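Local coordinates for protein probable starch synthase 4, chloroplastic/amyloplastic (Arabidopsis thaliana, PDB 6GNE) that is probably a plastid starch synthase of the GT-B glycosyltransferase fold, whose two Rossmann-like domains enclose a cleft that holds ADP and glycan ligands, at residues E18-A23 / L28-A33; Q40-L45 / Q489-Y494; Y332-L337 / R457-Y462. All blocks are in the same frame, centred on the assembly; numbering follows the deposited sequence.

Contact 1 (E18-A23 / L28-A33); sequences EMAPVA and LGDVVA. With AC1 (4,6-dideoxy-4-{[(1S,4R,5S,6S)-4,5,6-trihydroxy-3-(hydroxymethyl)cyclohex-2-en-1-yl]amino}-alpha-D-glucopyranose), chain C; ADP (adenosine-5'-diphosphate), chain F.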
loop_
_atom_site.group_PDB
_atom_site.type_symbol
_atom_site.label_atom_id
_atom_site.label_comp_id
_atom_site.label_asym_id
_atom_site.label_seq_id
_atom_site.Cartn_x
_atom_site.Cartn_y
_atom_site.Cartn_z
ATOM N N GLU A 18 3.457 -8.572 -3.395
ATOM C CA GLU A 18 3.772 -8.283 -1.988
ATOM C C GLU A 18 2.747 -8.827 -1.009
ATOM O O GLU A 18 1.560 -8.967 -1.322
ATOM C CB GLU A 18 3.803 -6.767 -1.733
ATOM C CG GLU A 18 4.869 -5.977 -2.452
ATOM C CD GLU A 18 4.691 -4.474 -2.191
ATOM O OE1 GLU A 18 4.699 -4.036 -1.007
ATOM O OE2 GLU A 18 4.538 -3.726 -3.175
ATOM N N MET A 19 3.237 -9.084 0.196
ATOM C CA MET A 19 2.410 -9.322 1.359
ATOM C C MET A 19 3.214 -8.976 2.613
ATOM O O MET A 19 4.318 -9.489 2.837
ATOM C CB MET A 19 1.979 -10.776 1.429
ATOM C CG MET A 19 0.917 -11.045 2.505
ATOM S SD MET A 19 0.738 -12.787 2.869
ATOM C CE MET A 19 -0.174 -12.681 4.389
ATOM N N ALA A 20 2.643 -8.112 3.429
ATOM C CA ALA A 20 3.264 -7.721 4.680
ATOM C C ALA A 20 3.133 -8.872 5.677
ATOM O O ALA A 20 2.049 -9.466 5.760
ATOM C CB ALA A 20 2.600 -6.460 5.216
ATOM N N PRO A 21 4.183 -9.203 6.438
ATOM C CA PRO A 21 5.509 -8.526 6.499
ATOM C C PRO A 21 6.605 -9.169 5.656
ATOM O O PRO A 21 7.635 -8.584 5.513
ATOM C CB PRO A 21 5.907 -8.714 7.962
ATOM C CG PRO A 21 5.292 -10.035 8.320
ATOM C CD PRO A 21 4.041 -10.206 7.503
ATOM N N VAL A 22 6.330 -10.360 5.114
ATOM C CA VAL A 22 7.289 -11.188 4.428
ATOM C C VAL A 22 7.873 -10.574 3.160
ATOM O O VAL A 22 9.056 -10.765 2.861
ATOM C CB VAL A 22 6.697 -12.603 4.142
ATOM C CG1 VAL A 22 5.512 -12.584 3.164
ATOM C CG2 VAL A 22 7.766 -13.549 3.628
ATOM N N ALA A 23 7.059 -9.846 2.404
ATOM C CA ALA A 23 7.519 -9.172 1.212
ATOM C C ALA A 23 6.792 -7.862 1.067
ATOM O O ALA A 23 5.688 -7.832 0.533
ATOM C CB ALA A 23 7.277 -10.055 0.008
ATOM N N LEU A 28 0.765 -1.718 -0.621
ATOM C CA LEU A 28 0.185 -2.857 -1.333
ATOM C C LEU A 28 0.328 -4.112 -0.494
ATOM O O LEU A 28 -0.639 -4.793 -0.197
ATOM C CB LEU A 28 0.854 -3.072 -2.698
ATOM C CG LEU A 28 0.089 -4.095 -3.563
ATOM C CD1 LEU A 28 -0.047 -3.635 -5.017
ATOM C CD2 LEU A 28 0.787 -5.428 -3.506
ATOM N N GLY A 29 1.552 -4.384 -0.083
ATOM C CA GLY A 29 1.811 -5.471 0.827
ATOM C C GLY A 29 0.962 -5.433 2.084
ATOM O O GLY A 29 0.558 -6.486 2.547
ATOM N N ASP A 30 0.738 -4.247 2.658
ATOM C CA ASP A 30 -0.082 -4.117 3.861
ATOM C C ASP A 30 -1.517 -4.545 3.604
ATOM O O ASP A 30 -2.126 -5.249 4.421
ATOM C CB ASP A 30 -0.097 -2.670 4.388
ATOM C CG ASP A 30 1.144 -2.305 5.165
ATOM O OD1 ASP A 30 1.997 -3.160 5.468
ATOM O OD2 ASP A 30 1.255 -1.125 5.537
ATOM N N VAL A 31 -2.032 -4.090 2.463
ATOM C CA VAL A 31 -3.399 -4.341 2.064
ATOM C C VAL A 31 -3.671 -5.818 1.794
ATOM O O VAL A 31 -4.702 -6.350 2.225
ATOM C CB VAL A 31 -3.781 -3.462 0.849
ATOM C CG1 VAL A 31 -5.136 -3.884 0.248
ATOM C CG2 VAL A 31 -3.804 -1.980 1.289
ATOM N N VAL A 32 -2.747 -6.479 1.108
ATOM C CA VAL A 32 -2.950 -7.884 0.765
ATOM C C VAL A 32 -3.133 -8.680 2.047
ATOM O O VAL A 32 -4.075 -9.443 2.139
ATOM C CB VAL A 32 -1.816 -8.454 -0.116
ATOM C CG1 VAL A 32 -1.909 -9.965 -0.247
ATOM C CG2 VAL A 32 -1.900 -7.807 -1.488
ATOM N N ALA A 33 -2.266 -8.467 3.036
ATOM C CA ALA A 33 -2.373 -9.144 4.341
ATOM C C ALA A 33 -3.641 -8.735 5.119
ATOM O O ALA A 33 -4.375 -9.576 5.645
ATOM C CB ALA A 33 -1.129 -8.880 5.178
HETATM C C1 AC1 C . 4.065 -0.334 -5.826
HETATM O O2 AC1 C . 2.267 -0.680 -7.417
HETATM C C2 AC1 C . 2.549 -0.364 -6.044
HETATM C C4A AC1 C . -1.983 3.170 -1.435
HETATM C C3 AC1 C . 1.889 0.949 -5.592
HETATM O O3 AC1 C . 0.479 0.796 -5.776
HETATM C C4 AC1 C . 2.258 1.243 -4.134
HETATM N N4A AC1 C . 1.617 2.442 -3.564
HETATM C C5 AC1 C . 3.786 1.326 -4.096
HETATM O O5 AC1 C . 4.343 0.068 -4.484
HETATM C C6 AC1 C . 4.343 1.608 -2.711
HETATM C C1B AC1 C . 0.165 2.613 -3.408
HETATM C C2B AC1 C . -0.270 4.063 -3.074
HETATM O O2B AC1 C . 0.791 5.027 -3.213
HETATM C C3B AC1 C . -0.926 4.229 -1.708
HETATM O O3B AC1 C . -1.627 5.469 -1.741
HETATM O O4 AC1 C . -2.477 3.337 -0.105
HETATM C C5B AC1 C . -1.449 1.786 -1.658
HETATM C C7B AC1 C . -0.440 1.556 -2.505
HETATM C C6B AC1 C . -2.102 0.614 -0.965
HETATM O O6B AC1 C . -3.462 0.466 -1.390
HETATM P PB ADP F . 2.802 3.886 -0.308
HETATM O O1B ADP F . 2.039 2.643 -0.658
HETATM O O2B ADP F . 4.201 3.695 0.200
HETATM O O3B ADP F . 2.760 4.883 -1.443
HETATM P PA ADP F . 1.034 3.855 1.971
HETATM O O1A ADP F . 0.709 4.901 2.999
HETATM O O2A ADP F . -0.161 3.236 1.295
HETATM O O3A ADP F . 2.028 4.569 0.925
HETATM O "O5'" ADP F . 1.896 2.658 2.606
HETATM C "C5'" ADP F . 3.144 2.883 3.265
HETATM C "C4'" ADP F . 3.555 1.763 4.237
HETATM O "O4'" ADP F . 4.981 1.602 4.217
HETATM C "C3'" ADP F . 3.238 2.076 5.685
HETATM O "O3'" ADP F . 3.091 0.856 6.390
HETATM C "C2'" ADP F . 4.480 2.772 6.178
HETATM O "O2'" ADP F . 4.638 2.691 7.583
HETATM C "C1'" ADP F . 5.544 1.986 5.471
HETATM N N9 ADP F . 6.781 2.753 5.205
HETATM C C8 ADP F . 6.982 3.658 4.240
HETATM N N7 ADP F . 8.255 4.113 4.275
HETATM C C5 ADP F . 8.892 3.490 5.279
HETATM C C6 ADP F . 10.262 3.506 5.879
HETATM N N6 ADP F . 11.218 4.329 5.379
HETATM N N1 ADP F . 10.493 2.677 6.936
HETATM C C2 ADP F . 9.513 1.879 7.433
HETATM N N3 ADP F . 8.266 1.831 6.937
HETATM C C4 ADP F . 7.907 2.598 5.887
HETATM O O HOH W 1 3.430 -1.533 -1.780
#
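The loop that follows strand 11-15 grips the first turns of helix 27-41 beside the ligand cleft, with Glu-18 at one end of the contact and Met-19 and Ala-20 at the other. With CG anti to the carbonyl carbon (chi1 -64°) and an extended chain beyond, Glu-18 carries its carboxylate along to the Gly-29 amide: OE1 takes a weak bond from Gly-29 N (3.3 Å) and is hydrogen-bonded by the amides of Val-25 and Gly-26, while OE2 is bonded to Tyr-112. Glu-18 CB packs separately against Leu-28 CD2 (3.7 Å). A water accepts a bond from Leu-28 N (2.9 Å) and lies within donating reach of Glu-18 OE2 and AC1 O5. Lys-24 to Leu-28 spell the K-X-G-G-L motif of starch and glycogen synthases; by gathering these amides, OE1 probably helps hold that turn. Further along, Ala-20 N donates to Gly-29 O at 2.8 Å, approaching from above the carbonyl plane. The loop folds back through the cis peptide before Pro-21, two backbone bonds join Met-19 to Ala-23, and Val-22 and Ala-23 facing Met-19 fit a classic beta bulge. Extended from its CG, Met-19 crosses Val-32 at about a right angle and rests CE on Ala-33 CB (4.0 Å). Asp-30 sends OD1 to Ala-20 CB and to a salt bridge with Lys-24, and its OD2 accepts from O3' of ADP (2.8 Å).

Contact 2 (Q40-L45 / Q489-Y494); sequences QRKGHL and QYEELY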
loop_
_atom_site.group_PDB
_atom_site.type_symbol
_atom_site.label_atom_id
_atom_site.label_comp_id
_atom_site.label_asym_id
_atom_site.label_seq_id
_atom_site.Cartn_x
_atom_site.Cartn_y
_atom_site.Cartn_z
ATOM N N GLN A 40 -10.597 -13.895 5.875
ATOM C CA GLN A 40 -10.493 -15.111 6.679
ATOM C C GLN A 40 -11.364 -15.080 7.967
ATOM O O GLN A 40 -11.994 -16.071 8.267
ATOM C CB GLN A 40 -9.033 -15.439 7.001
ATOM C CG GLN A 40 -8.803 -16.879 7.436
ATOM C CD GLN A 40 -7.409 -17.090 7.996
ATOM O OE1 GLN A 40 -7.113 -16.671 9.124
ATOM N NE2 GLN A 40 -6.550 -17.762 7.222
ATOM N N ARG A 41 -11.447 -13.961 8.682
ATOM C CA ARG A 41 -12.353 -13.845 9.848
ATOM C C ARG A 41 -13.829 -13.982 9.473
ATOM O O ARG A 41 -14.638 -14.469 10.265
ATOM C CB ARG A 41 -12.194 -12.512 10.602
ATOM C CG ARG A 41 -10.798 -12.162 11.112
ATOM C CD ARG A 41 -9.926 -13.381 11.502
ATOM N NE ARG A 41 -8.492 -13.016 11.684
ATOM C CZ ARG A 41 -7.989 -12.257 12.670
ATOM N NH1 ARG A 41 -6.680 -12.009 12.704
ATOM N NH2 ARG A 41 -8.767 -11.740 13.626
ATOM N N LYS A 42 -14.185 -13.531 8.274
ATOM C CA LYS A 42 -15.555 -13.684 7.773
ATOM C C LYS A 42 -15.907 -15.124 7.323
ATOM O O LYS A 42 -17.022 -15.366 6.912
ATOM C CB LYS A 42 -15.835 -12.653 6.673
ATOM C CG LYS A 42 -15.820 -11.224 7.236
ATOM C CD LYS A 42 -15.976 -10.111 6.197
ATOM C CE LYS A 42 -17.394 -9.550 6.211
ATOM N NZ LYS A 42 -17.559 -8.536 7.286
ATOM N N GLY A 43 -14.956 -16.053 7.416
ATOM C CA GLY A 43 -15.192 -17.477 7.167
ATOM C C GLY A 43 -14.799 -17.966 5.785
ATOM O O GLY A 43 -15.147 -19.060 5.405
ATOM N N HIS A 44 -14.082 -17.157 5.023
ATOM C CA HIS A 44 -13.646 -17.558 3.677
ATOM C C HIS A 44 -12.314 -18.266 3.764
ATOM O O HIS A 44 -11.486 -17.964 4.621
ATOM C CB HIS A 44 -13.550 -16.341 2.749
ATOM C CG HIS A 44 -14.790 -15.515 2.735
ATOM N ND1 HIS A 44 -15.956 -15.947 2.140
ATOM C CD2 HIS A 44 -15.068 -14.305 3.291
ATOM C CE1 HIS A 44 -16.894 -15.029 2.307
ATOM N NE2 HIS A 44 -16.384 -14.028 3.008
ATOM N N LEU A 45 -12.127 -19.231 2.879
ATOM C CA LEU A 45 -10.849 -19.885 2.720
ATOM C C LEU A 45 -10.015 -18.958 1.870
ATOM O O LEU A 45 -10.222 -18.860 0.678
ATOM C CB LEU A 45 -11.021 -21.237 2.043
ATOM C CG LEU A 45 -9.778 -22.069 1.714
ATOM C CD1 LEU A 45 -8.894 -22.229 2.951
ATOM C CD2 LEU A 45 -10.189 -23.441 1.105
ATOM N N GLN A 489 -17.572 -4.759 2.000
ATOM C CA GLN A 489 -17.868 -4.278 0.628
ATOM C C GLN A 489 -17.222 -5.152 -0.462
ATOM O O GLN A 489 -17.866 -5.414 -1.494
ATOM C CB GLN A 489 -17.439 -2.855 0.367
ATOM C CG GLN A 489 -18.020 -1.772 1.238
ATOM C CD GLN A 489 -17.614 -0.391 0.720
ATOM O OE1 GLN A 489 -16.985 0.423 1.430
ATOM N NE2 GLN A 489 -17.936 -0.146 -0.553
ATOM N N TYR A 490 -15.978 -5.593 -0.247
ATOM C CA TYR A 490 -15.338 -6.540 -1.167
ATOM C C TYR A 490 -16.105 -7.889 -1.218
ATOM O O TYR A 490 -16.330 -8.450 -2.292
ATOM C CB TYR A 490 -13.858 -6.783 -0.808
ATOM C CG TYR A 490 -12.870 -5.743 -1.312
ATOM C CD1 TYR A 490 -12.322 -5.830 -2.581
ATOM C CD2 TYR A 490 -12.462 -4.694 -0.513
ATOM C CE1 TYR A 490 -11.415 -4.894 -3.041
ATOM C CE2 TYR A 490 -11.552 -3.766 -0.964
ATOM C CZ TYR A 490 -11.029 -3.862 -2.227
ATOM O OH TYR A 490 -10.129 -2.921 -2.677
ATOM N N GLU A 491 -16.494 -8.382 -0.043
ATOM C CA GLU A 491 -17.251 -9.618 0.085
ATOM C C GLU A 491 -18.544 -9.567 -0.739
ATOM O O GLU A 491 -18.878 -10.553 -1.448
ATOM C CB GLU A 491 -17.535 -9.896 1.568
ATOM C CG GLU A 491 -18.433 -11.105 1.875
ATOM C CD GLU A 491 -18.842 -11.190 3.340
ATOM O OE1 GLU A 491 -18.624 -12.240 3.966
ATOM O OE2 GLU A 491 -19.376 -10.207 3.892
ATOM N N GLU A 492 -19.277 -8.444 -0.631
ATOM C CA GLU A 492 -20.528 -8.231 -1.392
ATOM C C GLU A 492 -20.289 -8.171 -2.898
ATOM O O GLU A 492 -21.132 -8.640 -3.647
ATOM C CB GLU A 492 -21.313 -6.989 -0.913
ATOM C CG GLU A 492 -21.973 -7.165 0.471
ATOM C CD GLU A 492 -22.464 -5.860 1.158
ATOM O OE1 GLU A 492 -22.129 -4.717 0.699
ATOM O OE2 GLU A 492 -23.198 -5.988 2.187
ATOM N N LEU A 493 -19.142 -7.627 -3.329
ATOM C CA LEU A 493 -18.753 -7.681 -4.736
ATOM C C LEU A 493 -18.453 -9.102 -5.190
ATOM O O LEU A 493 -18.886 -9.494 -6.274
ATOM C CB LEU A 493 -17.575 -6.758 -5.035
ATOM C CG LEU A 493 -17.813 -5.251 -4.883
ATOM C CD1 LEU A 493 -16.479 -4.505 -4.906
ATOM C CD2 LEU A 493 -18.804 -4.653 -5.896
ATOM N N TYR A 494 -17.736 -9.862 -4.357
ATOM C CA TYR A 494 -17.424 -11.270 -4.636
ATOM C C TYR A 494 -18.673 -12.133 -4.793
ATOM O O TYR A 494 -18.807 -12.853 -5.787
ATOM C CB TYR A 494 -16.590 -11.899 -3.514
ATOM C CG TYR A 494 -15.165 -11.410 -3.294
ATOM C CD1 TYR A 494 -14.513 -10.544 -4.184
ATOM C CD2 TYR A 494 -14.451 -11.857 -2.187
ATOM C CE1 TYR A 494 -13.214 -10.123 -3.955
ATOM C CE2 TYR A 494 -13.166 -11.446 -1.953
ATOM C CZ TYR A 494 -12.549 -10.584 -2.844
ATOM O OH TYR A 494 -11.261 -10.211 -2.591
#
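A Schellman motif ends helix 27-41, and the residues around its glycine, Lys-42 and His-44, meet Glu-491 on helix 484-499. Gly-43 takes a positive phi of 98°, and its amide turns back to Gln-40 O (3.1 Å); the chain leaves the helix at Gly-43, and His-44 then points toward helix 484-499. The imidazole donates from NE2 to Glu-491 OE1 (3.0 Å, 151° at the hydrogen). The oxygen lies at the ring edge, close to the ring plane; NE2 meets the carboxylate on its anti side, tilted out of the carboxylate plane. The two flat groups stand 80° apart. Leu-10 N is bonded to ND1, so both ring nitrogens are engaged and the rotation of the imidazole is fixed. Glu-491 belongs to the C-terminal helix, which in GT-B proteins returns from the second domain to pack on the first; here Tyr-494 of the same helix lies on strand 11-15. The glutamate reaches across with an extended chain, its CG anti to the backbone N. Lys-42 has its polar partner in Thr-488, whose OG1 is hydrogen-bonded to NZ. On the way there its chain, bent at chi3 and chi4, runs obliquely past Glu-491, with CE approaching OE2. Lys-42 NZ stays 4.2 Å from Glu-491 OE2, beyond a salt bridge though near enough for its charge probably to help steady the carboxylate.

Contact 3 (Y332-L337 / R457-Y462); sequences YRTLEL and RAFNHY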
loop_
_atom_site.group_PDB
_atom_site.type_symbol
_atom_site.label_atom_id
_atom_site.label_comp_id
_atom_site.label_asym_id
_atom_site.label_seq_id
_atom_site.Cartn_x
_atom_site.Cartn_y
_atom_site.Cartn_z
ATOM N N TYR A 332 12.121 22.521 8.196
ATOM C CA TYR A 332 12.566 23.844 8.631
ATOM C C TYR A 332 11.472 24.635 9.319
ATOM O O TYR A 332 11.735 25.342 10.274
ATOM C CB TYR A 332 13.169 24.654 7.457
ATOM C CG TYR A 332 14.397 24.017 6.890
ATOM C CD1 TYR A 332 15.617 24.236 7.462
ATOM C CD2 TYR A 332 14.312 23.142 5.786
ATOM C CE1 TYR A 332 16.757 23.647 6.944
ATOM C CE2 TYR A 332 15.444 22.540 5.242
ATOM C CZ TYR A 332 16.673 22.796 5.825
ATOM O OH TYR A 332 17.835 22.239 5.339
ATOM N N ARG A 333 10.248 24.503 8.844
ATOM C CA ARG A 333 9.155 25.252 9.430
ATOM C C ARG A 333 8.843 24.770 10.860
ATOM O O ARG A 333 8.575 25.574 11.768
ATOM C CB ARG A 333 7.908 25.153 8.547
ATOM C CG ARG A 333 6.792 26.103 8.945
ATOM C CD ARG A 333 7.292 27.540 8.941
ATOM N NE ARG A 333 6.192 28.483 8.909
ATOM C CZ ARG A 333 6.329 29.795 8.783
ATOM N NH1 ARG A 333 7.529 30.349 8.690
ATOM N NH2 ARG A 333 5.258 30.562 8.723
ATOM N N THR A 334 8.853 23.452 11.025
ATOM C CA THR A 334 8.642 22.824 12.301
ATOM C C THR A 334 9.651 23.350 13.297
ATOM O O THR A 334 9.288 23.703 14.426
ATOM C CB THR A 334 8.767 21.302 12.190
ATOM O OG1 THR A 334 7.671 20.779 11.436
ATOM C CG2 THR A 334 8.776 20.657 13.560
ATOM N N LEU A 335 10.905 23.365 12.880
ATOM C CA LEU A 335 11.965 23.918 13.670
ATOM C C LEU A 335 11.734 25.428 13.973
ATOM O O LEU A 335 11.871 25.864 15.115
ATOM C CB LEU A 335 13.275 23.716 12.927
ATOM C CG LEU A 335 14.550 24.188 13.597
ATOM C CD1 LEU A 335 14.746 23.431 14.893
ATOM C CD2 LEU A 335 15.722 23.988 12.696
ATOM N N GLU A 336 11.365 26.208 12.965
ATOM C CA GLU A 336 11.107 27.632 13.141
ATOM C C GLU A 336 9.994 27.894 14.174
ATOM O O GLU A 336 10.084 28.823 14.973
ATOM C CB GLU A 336 10.741 28.262 11.788
ATOM C CG GLU A 336 10.554 29.770 11.827
ATOM C CD GLU A 336 10.350 30.376 10.454
ATOM O OE1 GLU A 336 10.113 29.639 9.462
ATOM O OE2 GLU A 336 10.360 31.611 10.376
ATOM N N LEU A 337 8.976 27.036 14.148
ATOM C CA LEU A 337 7.818 27.152 15.024
ATOM C C LEU A 337 8.059 26.595 16.440
ATOM O O LEU A 337 7.138 26.633 17.264
ATOM C CB LEU A 337 6.593 26.469 14.393
ATOM C CG LEU A 337 5.566 27.322 13.622
ATOM C CD1 LEU A 337 6.209 28.314 12.694
ATOM C CD2 LEU A 337 4.642 26.419 12.815
ATOM N N ARG A 457 -1.826 26.187 12.666
ATOM C CA ARG A 457 -3.007 25.862 13.477
ATOM C C ARG A 457 -2.782 24.646 14.332
ATOM O O ARG A 457 -3.180 24.616 15.464
ATOM C CB ARG A 457 -4.273 25.714 12.633
ATOM C CG ARG A 457 -4.715 27.035 12.010
ATOM C CD ARG A 457 -5.972 26.917 11.160
ATOM N NE ARG A 457 -5.784 26.117 9.945
ATOM C CZ ARG A 457 -6.231 24.869 9.761
ATOM N NH1 ARG A 457 -5.966 24.253 8.634
ATOM N NH2 ARG A 457 -6.971 24.232 10.679
ATOM N N ALA A 458 -2.085 23.655 13.813
ATOM C CA ALA A 458 -1.805 22.453 14.560
ATOM C C ALA A 458 -0.904 22.753 15.758
ATOM O O ALA A 458 -1.171 22.283 16.865
ATOM C CB ALA A 458 -1.184 21.404 13.663
ATOM N N PHE A 459 0.133 23.557 15.553
ATOM C CA PHE A 459 1.017 23.988 16.659
ATOM C C PHE A 459 0.299 24.827 17.697
ATOM O O PHE A 459 0.499 24.624 18.878
ATOM C CB PHE A 459 2.260 24.734 16.161
ATOM C CG PHE A 459 3.395 23.821 15.779
ATOM C CD1 PHE A 459 3.193 22.768 14.895
ATOM C CD2 PHE A 459 4.654 24.015 16.312
ATOM C CE1 PHE A 459 4.224 21.928 14.557
ATOM C CE2 PHE A 459 5.705 23.190 15.975
ATOM C CZ PHE A 459 5.487 22.141 15.090
ATOM N N ASN A 460 -0.548 25.747 17.246
ATOM C CA ASN A 460 -1.440 26.532 18.138
ATOM C C ASN A 460 -2.335 25.633 18.989
ATOM O O ASN A 460 -2.348 25.770 20.211
ATOM C CB ASN A 460 -2.322 27.528 17.343
ATOM C CG ASN A 460 -1.550 28.783 16.878
ATOM O OD1 ASN A 460 -0.312 28.915 17.043
ATOM N ND2 ASN A 460 -2.288 29.711 16.268
ATOM N N HIS A 461 -3.076 24.727 18.346
ATOM C CA HIS A 461 -3.960 23.788 19.059
ATOM C C HIS A 461 -3.183 22.959 20.093
ATOM O O HIS A 461 -3.623 22.840 21.228
ATOM C CB HIS A 461 -4.731 22.879 18.092
ATOM C CG HIS A 461 -5.986 23.491 17.545
ATOM N ND1 HIS A 461 -7.231 23.244 18.087
ATOM C CD2 HIS A 461 -6.195 24.345 16.500
ATOM C CE1 HIS A 461 -8.152 23.914 17.393
ATOM N NE2 HIS A 461 -7.553 24.587 16.420
ATOM N N TYR A 462 -2.013 22.439 19.713
ATOM C CA TYR A 462 -1.188 21.638 20.610
ATOM C C TYR A 462 -0.734 22.444 21.828
ATOM O O TYR A 462 -0.876 21.988 22.943
ATOM C CB TYR A 462 0.025 21.046 19.856
ATOM C CG TYR A 462 0.987 20.274 20.734
ATOM C CD1 TYR A 462 2.028 20.917 21.402
ATOM C CD2 TYR A 462 0.848 18.888 20.922
ATOM C CE1 TYR A 462 2.904 20.208 22.212
ATOM C CE2 TYR A 462 1.731 18.169 21.731
ATOM C CZ TYR A 462 2.747 18.838 22.378
ATOM O OH TYR A 462 3.616 18.163 23.192
#
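Phe-459 carries all the direct contact of the helical segment 457-462 with Thr-334 and Leu-337, and the residues before and after it tie the same helix to other neighbours. First in sequence, Arg-457 forms salt bridges with Asp-427 and Asp-429, and Ala-458 then lies on Phe-441 of strand 441-443. Phe-459 comes next and points toward the end of helix 324-336. Leu-337, the residue just after that helix, sets its CB 3.7 Å from Phe-459 CD2 and equally near CE2, and its CD2 stands over one face of the ring, 4.1 Å from Phe-459 CG and displaced toward the rim. Thr-334, one turn earlier, meets the ring differently: its methyl CG2 comes to the edge, near the ring plane, at 3.9 Å from Phe-459 CZ. That methyl is anti to the backbone N (chi1 -69° for OG1), while the hydroxyl is turned back to bond Ala-330 O within its own helix, so the threonine offers its apolar branch to the phenylalanine. In the Rossmann-like second domain, helix 324-336 is the connection of the beta-alpha-beta crossover from strand 311-317 to strand 340-346, and helix 448-464 packs beside it; Thr-334 and Phe-459 both rest on Val-312 of strand 311-317. At the end of the segment, Tyr-462 stacks edge-to-face with Trp-469 and makes a cation-pi contact with Arg-308. The carbonyl O of Leu-337, 3.7 Å from Phe-459 CD2, receives a hydrogen bond from Lys-463, next after Tyr-462.

In the fold
From the N terminus, contact 1 closes first, joining the loop after strand 11-15 to helix 27-41 across only four intervening residues. The same helix then runs on to contact 2, whose 40-45 segment sits at its end, about 18 Å away between centres. Contact 2 closes the longest loop, since 489-494 lies near the C terminus, and thereby ties the last helix back to the N-terminal domain. Between its two ends the chain completes most of the first domain and then builds the second, so contact 3, which joins helices 324-336 and 448-464 there, is enclosed by contact 2. Contacts 2 and 3 lie on opposite sides of the chain's centre, about 43 Å apart between centres, whereas contact 1 borders the cleft.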